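Local coordinates for bromoperoxidase A1 (Streptomyces aureofaciens, PDB 1A8Q), which acts as a cofactor-free haloperoxidase of the alpha/beta hydrolase fold that can brominate and may chlorinate in 7-chlorotetracycline biosynthesis, at residues 43-48 with 267-272; 98-103 with 113-118. All coordinates share one frame; numbering follows the deposited sequence.

How the contacts relate
Contacts 1 and 2 lie on opposite faces of the central beta-sheet, their centres about 17 Å apart, and strand 112-118 connects them. From contact 2, A115 and L117 meet helix 96-107 on one face; on the other, V116 receives helix 260-272, whose residues 267-272 form half of contact 1. Two residues bridge the pair: L268 CD1 is 3.9 Å from V116 CG2, and F271 CE2 lies 3.5 Å from A115 O. In sequence, 98-103 and 113-118 are nested within the loop closed by 43-48 and 267-272. Contact 2 is nearer the catalytic triad, the L117 side chain lying about 10 Å from that of S94; contact 1 is remote from it.

Contact 1. Residues 43-48 with 267-272; sequences VDAGYR and DLLEFL
The ring of Y47 lies against L272, which covers one ring face with a methyl and reaches toward the hydroxyl end with its CB. L272 CD1 sits 4.2 Å from the ring centroid and only 16° off the normal, a CH-pi contact displaced toward the CD2-CE2 rim. L272 CB is 3.6 Å from Y47 CZ, so the leucine runs obliquely along the ring instead of touching it at a single point. In Y47 the ring stands anti to the carbonyl carbon (chi1 -63°), which carries it off the loop toward helix 260-272. One turn earlier, L269 approaches the same tyrosine from a direction that is neither face nor edge, with CD2 at 4.3 Å from Y47 CE2. That methyl presses harder on the A45 methyl: L269 CD2 to A45 CB is 3.4 Å, tighter than usual van der Waals contact.

A45 and Y47 flank G46 in the turn that leads from helix 36-44 to strand 48-52, within the beta-alpha-beta crossover that starts from strand 21-25. G46, with positive phi (95°), closes that helix in a Schellman motif, G46 N hydrogen-bonded to V43 O at 3.0 Å. The turn sets A45 and Y47 to face the C-terminal helix of the alpha/beta hydrolase fold, which packs beside helix 36-44 on the same side of the sheet. V42 of helix 36-44 and V22 of strand 21-25 touch both Y47 and L272, carrying the apolar patch onto the helix and down to the sheet, while A45 is at its exposed border. L272 O accepts a hydrogen bond from R20 NH2, and Y47 OH stands 3.4 Å from that same L272 O.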
loop_
_atom_site.group_PDB
_atom_site.type_symbol
_atom_site.label_atom_id
_atom_site.label_comp_id
_atom_site.label_asym_id
_atom_site.label_seq_id
_atom_site.Cartn_x
_atom_site.Cartn_y
_atom_site.Cartn_z
ATOM N N VAL A 43 -11.348 13.979 -3.854
ATOM C CA VAL A 43 -12.772 14.268 -4.058
ATOM C C VAL A 43 -12.962 15.788 -4.190
ATOM O O VAL A 43 -13.744 16.200 -5.074
ATOM C CB VAL A 43 -13.576 13.701 -2.880
ATOM C CG1 VAL A 43 -15.071 13.977 -3.072
ATOM C CG2 VAL A 43 -13.377 12.182 -2.844
ATOM N N ASP A 44 -12.158 16.590 -3.526
ATOM C CA ASP A 44 -12.274 18.054 -3.668
ATOM C C ASP A 44 -11.817 18.491 -5.062
ATOM O O ASP A 44 -12.274 19.542 -5.553
ATOM C CB ASP A 44 -11.461 18.819 -2.635
ATOM C CG ASP A 44 -12.126 18.809 -1.251
ATOM O OD1 ASP A 44 -13.347 18.640 -1.217
ATOM O OD2 ASP A 44 -11.390 19.114 -0.317
ATOM N N ALA A 45 -11.023 17.699 -5.742
ATOM C CA ALA A 45 -10.575 17.980 -7.102
ATOM C C ALA A 45 -11.498 17.366 -8.138
ATOM O O ALA A 45 -11.203 17.437 -9.350
ATOM C CB ALA A 45 -9.148 17.480 -7.267
ATOM N N GLY A 46 -12.607 16.759 -7.790
ATOM C CA GLY A 46 -13.596 16.237 -8.691
ATOM C C GLY A 46 -13.545 14.777 -9.098
ATOM O O GLY A 46 -14.209 14.332 -10.036
ATOM N N TYR A 47 -12.903 13.972 -8.240
ATOM C CA TYR A 47 -12.844 12.537 -8.419
ATOM C C TYR A 47 -13.674 11.805 -7.343
ATOM O O TYR A 47 -14.127 12.489 -6.424
ATOM C CB TYR A 47 -11.393 12.037 -8.254
ATOM C CG TYR A 47 -10.487 12.641 -9.347
ATOM C CD1 TYR A 47 -10.389 12.003 -10.581
ATOM C CD2 TYR A 47 -9.738 13.762 -9.071
ATOM C CE1 TYR A 47 -9.584 12.586 -11.560
ATOM C CE2 TYR A 47 -8.934 14.346 -10.054
ATOM C CZ TYR A 47 -8.897 13.738 -11.284
ATOM O OH TYR A 47 -8.083 14.293 -12.269
ATOM N N ARG A 48 -13.923 10.542 -7.636
ATOM C CA ARG A 48 -14.614 9.656 -6.657
ATOM C C ARG A 48 -13.459 8.947 -5.940
ATOM O O ARG A 48 -12.654 8.319 -6.634
ATOM C CB ARG A 48 -15.503 8.710 -7.400
ATOM C CG ARG A 48 -16.261 7.707 -6.550
ATOM C CD ARG A 48 -17.236 6.895 -7.390
ATOM N NE ARG A 48 -17.865 5.859 -6.564
ATOM C CZ ARG A 48 -18.658 4.944 -7.138
ATOM N NH1 ARG A 48 -18.885 4.974 -8.466
ATOM N NH2 ARG A 48 -19.245 3.995 -6.439
ATOM N N ASP A 267 1.420 15.924 -6.240
ATOM C CA ASP A 267 1.882 15.040 -7.316
ATOM C C ASP A 267 0.794 14.129 -7.841
ATOM O O ASP A 267 0.719 13.787 -9.018
ATOM C CB ASP A 267 3.108 14.202 -6.916
ATOM C CG ASP A 267 4.365 15.032 -6.888
ATOM O OD1 ASP A 267 4.416 16.083 -7.608
ATOM O OD2 ASP A 267 5.336 14.733 -6.171
ATOM N N LEU A 268 -0.014 13.573 -6.927
ATOM C CA LEU A 268 -1.116 12.691 -7.268
ATOM C C LEU A 268 -2.144 13.404 -8.121
ATOM O O LEU A 268 -2.576 12.872 -9.148
ATOM C CB LEU A 268 -1.793 12.154 -5.978
ATOM C CG LEU A 268 -2.980 11.232 -6.217
ATOM C CD1 LEU A 268 -2.596 9.970 -6.971
ATOM C CD2 LEU A 268 -3.574 10.890 -4.820
ATOM N N LEU A 269 -2.498 14.644 -7.744
ATOM C CA LEU A 269 -3.498 15.371 -8.496
ATOM C C LEU A 269 -2.968 15.728 -9.905
ATOM O O LEU A 269 -3.774 15.599 -10.837
ATOM C CB LEU A 269 -3.933 16.602 -7.728
ATOM C CG LEU A 269 -4.936 16.383 -6.572
ATOM C CD1 LEU A 269 -5.252 17.726 -5.946
ATOM C CD2 LEU A 269 -6.199 15.709 -7.082
ATOM N N GLU A 270 -1.690 16.005 -9.999
ATOM C CA GLU A 270 -1.116 16.288 -11.335
ATOM C C GLU A 270 -1.178 15.044 -12.199
ATOM O O GLU A 270 -1.649 15.043 -13.346
ATOM C CB GLU A 270 0.316 16.776 -11.172
ATOM C CG GLU A 270 0.999 17.011 -12.528
ATOM C CD GLU A 270 2.431 17.462 -12.267
ATOM O OE1 GLU A 270 2.618 18.671 -12.046
ATOM O OE2 GLU A 270 3.320 16.594 -12.239
ATOM N N PHE A 271 -0.803 13.874 -11.630
ATOM C CA PHE A 271 -0.847 12.617 -12.331
ATOM C C PHE A 271 -2.238 12.197 -12.725
ATOM O O PHE A 271 -2.435 11.565 -13.758
ATOM C CB PHE A 271 -0.208 11.509 -11.439
ATOM C CG PHE A 271 -0.065 10.191 -12.149
ATOM C CD1 PHE A 271 0.912 10.035 -13.129
ATOM C CD2 PHE A 271 -0.978 9.167 -11.925
ATOM C CE1 PHE A 271 0.977 8.817 -13.803
ATOM C CE2 PHE A 271 -0.867 7.941 -12.550
ATOM C CZ PHE A 271 0.116 7.789 -13.522
ATOM N N LEU A 272 -3.275 12.481 -11.901
ATOM C CA LEU A 272 -4.622 12.047 -12.204
ATOM C C LEU A 272 -5.188 12.697 -13.470
ATOM O O LEU A 272 -6.115 12.154 -14.052
ATOM C CB LEU A 272 -5.595 12.287 -11.048
ATOM C CG LEU A 272 -5.318 11.377 -9.832
ATOM C CD1 LEU A 272 -6.093 11.885 -8.613
ATOM C CD2 LEU A 272 -5.667 9.944 -10.165
#

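Contact 2. Residues 98-103 with 113-118; sequences GELARY and RSAVLL
L100 extends away from its own backbone N (chi1 -163°) and stays extended at chi2, leaning from helix 96-107 toward strand 112-118 and splitting its two methyls between A115 and L117. L117 turns the other way about its first bond: chi1 is -73°, which leaves CG opposite the carbonyl carbon and swings CD2 toward the helix although its CB leaves the strand at a slant. The two elements are the helix and second strand of a beta-alpha-beta unit that begins with strand 88-93, the part of the alpha/beta hydrolase fold in which the nucleophile S94 sits at the strand-to-helix turn.

The helix runs roughly antiparallel to the strand, at 148°, with the axes 9.7 Å apart at their closest, and L100 reaches across much of that separation. Its CD2 rests over the methyl of A115, 4.1 Å from A115 CB. Its CD1 meets L117 CD2 at 4.0 Å, the two side chains passing at an angle. No hydrogen bond crosses the interface; side chain meets side chain here through methyls alone, and all four touching residues are buried.

L90 and A92 of the neighbouring strand 88-93, together with F211, also touch L100, which therefore sits across two strands of the sheet. V116 directs its side chain to the other face, against L268 and F271, and gives this side only its backbone: L100 CD1 lies 3.8 Å from V116 O.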
loop_
_atom_site.group_PDB
_atom_site.type_symbol
_atom_site.label_atom_id
_atom_site.label_comp_id
_atom_site.label_asym_id
_atom_site.label_seq_id
_atom_site.Cartn_x
_atom_site.Cartn_y
_atom_site.Cartn_z
ATOM N N GLY A 98 1.784 -4.826 -3.969
ATOM C CA GLY A 98 1.691 -6.195 -4.443
ATOM C C GLY A 98 0.281 -6.559 -4.819
ATOM O O GLY A 98 0.005 -7.364 -5.702
ATOM N N GLU A 99 -0.755 -6.076 -4.059
ATOM C CA GLU A 99 -2.146 -6.276 -4.446
ATOM C C GLU A 99 -2.436 -5.651 -5.808
ATOM O O GLU A 99 -3.137 -6.253 -6.639
ATOM C CB GLU A 99 -3.065 -5.670 -3.340
ATOM C CG GLU A 99 -4.562 -5.775 -3.657
ATOM C CD GLU A 99 -5.427 -5.301 -2.466
ATOM O OE1 GLU A 99 -5.043 -5.619 -1.328
ATOM O OE2 GLU A 99 -6.422 -4.631 -2.731
ATOM N N LEU A 100 -1.904 -4.470 -6.040
ATOM C CA LEU A 100 -2.094 -3.749 -7.320
ATOM C C LEU A 100 -1.401 -4.543 -8.447
ATOM O O LEU A 100 -2.087 -4.871 -9.398
ATOM C CB LEU A 100 -1.474 -2.366 -7.192
ATOM C CG LEU A 100 -1.911 -1.331 -8.255
ATOM C CD1 LEU A 100 -1.421 0.074 -7.842
ATOM C CD2 LEU A 100 -1.281 -1.655 -9.593
ATOM N N ALA A 101 -0.172 -4.920 -8.198
ATOM C CA ALA A 101 0.561 -5.687 -9.252
ATOM C C ALA A 101 -0.100 -6.997 -9.564
ATOM O O ALA A 101 -0.279 -7.408 -10.738
ATOM C CB ALA A 101 1.981 -5.860 -8.760
ATOM N N ARG A 102 -0.510 -7.769 -8.548
ATOM C CA ARG A 102 -1.122 -9.067 -8.808
ATOM C C ARG A 102 -2.497 -8.925 -9.398
ATOM O O ARG A 102 -2.922 -9.761 -10.181
ATOM C CB ARG A 102 -1.065 -9.934 -7.519
ATOM C CG ARG A 102 -1.687 -11.310 -7.725
ATOM C CD ARG A 102 -0.913 -12.178 -8.725
ATOM N NE ARG A 102 0.510 -12.056 -8.549
ATOM C CZ ARG A 102 1.234 -12.786 -7.698
ATOM N NH1 ARG A 102 0.618 -13.690 -6.949
ATOM N NH2 ARG A 102 2.548 -12.573 -7.639
ATOM N N TYR A 103 -3.262 -7.839 -9.104
ATOM C CA TYR A 103 -4.503 -7.560 -9.801
ATOM C C TYR A 103 -4.244 -7.378 -11.315
ATOM O O TYR A 103 -4.996 -7.991 -12.085
ATOM C CB TYR A 103 -5.169 -6.273 -9.202
ATOM C CG TYR A 103 -6.431 -5.946 -9.983
ATOM C CD1 TYR A 103 -7.661 -6.538 -9.780
ATOM C CD2 TYR A 103 -6.300 -4.986 -10.988
ATOM C CE1 TYR A 103 -8.759 -6.195 -10.569
ATOM C CE2 TYR A 103 -7.379 -4.639 -11.783
ATOM C CZ TYR A 103 -8.581 -5.242 -11.568
ATOM O OH TYR A 103 -9.642 -4.881 -12.363
ATOM N N ARG A 113 -7.247 3.021 -15.853
ATOM C CA ARG A 113 -6.647 4.127 -16.592
ATOM C C ARG A 113 -5.174 4.239 -16.277
ATOM O O ARG A 113 -4.346 4.461 -17.186
ATOM C CB ARG A 113 -7.334 5.446 -16.202
ATOM C CG ARG A 113 -6.656 6.616 -16.947
ATOM C CD ARG A 113 -7.603 7.798 -16.773
ATOM N NE ARG A 113 -7.421 8.813 -17.762
ATOM C CZ ARG A 113 -8.338 9.661 -18.204
ATOM N NH1 ARG A 113 -9.589 9.640 -17.781
ATOM N NH2 ARG A 113 -7.921 10.505 -19.144
ATOM N N SER A 114 -4.806 4.194 -14.992
ATOM C CA SER A 114 -3.430 4.447 -14.592
ATOM C C SER A 114 -3.201 3.891 -13.161
ATOM O O SER A 114 -4.167 3.440 -12.556
ATOM C CB SER A 114 -3.074 5.937 -14.621
ATOM O OG SER A 114 -4.066 6.653 -13.839
ATOM N N ALA A 115 -1.958 3.938 -12.720
ATOM C CA ALA A 115 -1.599 3.353 -11.419
ATOM C C ALA A 115 -0.505 4.152 -10.756
ATOM O O ALA A 115 0.309 4.832 -11.377
ATOM C CB ALA A 115 -1.056 1.931 -11.612
ATOM N N VAL A 116 -0.546 4.151 -9.402
ATOM C CA VAL A 116 0.466 4.869 -8.639
ATOM C C VAL A 116 1.017 3.887 -7.602
ATOM O O VAL A 116 0.207 3.317 -6.870
ATOM C CB VAL A 116 -0.124 6.072 -7.863
ATOM C CG1 VAL A 116 0.945 6.757 -7.034
ATOM C CG2 VAL A 116 -0.757 7.066 -8.866
ATOM N N LEU A 117 2.329 3.776 -7.511
ATOM C CA LEU A 117 2.953 2.871 -6.536
ATOM C C LEU A 117 3.709 3.753 -5.575
ATOM O O LEU A 117 4.741 4.329 -5.905
ATOM C CB LEU A 117 3.923 1.919 -7.269
ATOM C CG LEU A 117 3.295 0.809 -8.109
ATOM C CD1 LEU A 117 4.478 0.056 -8.759
ATOM C CD2 LEU A 117 2.497 -0.217 -7.334
ATOM N N LEU A 118 3.184 3.922 -4.351
ATOM C CA LEU A 118 3.866 4.759 -3.361
ATOM C C LEU A 118 4.602 3.902 -2.361
ATOM O O LEU A 118 3.959 3.083 -1.650
ATOM C CB LEU A 118 2.735 5.546 -2.598
ATOM C CG LEU A 118 3.234 6.393 -1.422
ATOM C CD1 LEU A 118 4.155 7.527 -1.828
ATOM C CD2 LEU A 118 2.038 7.026 -0.666
#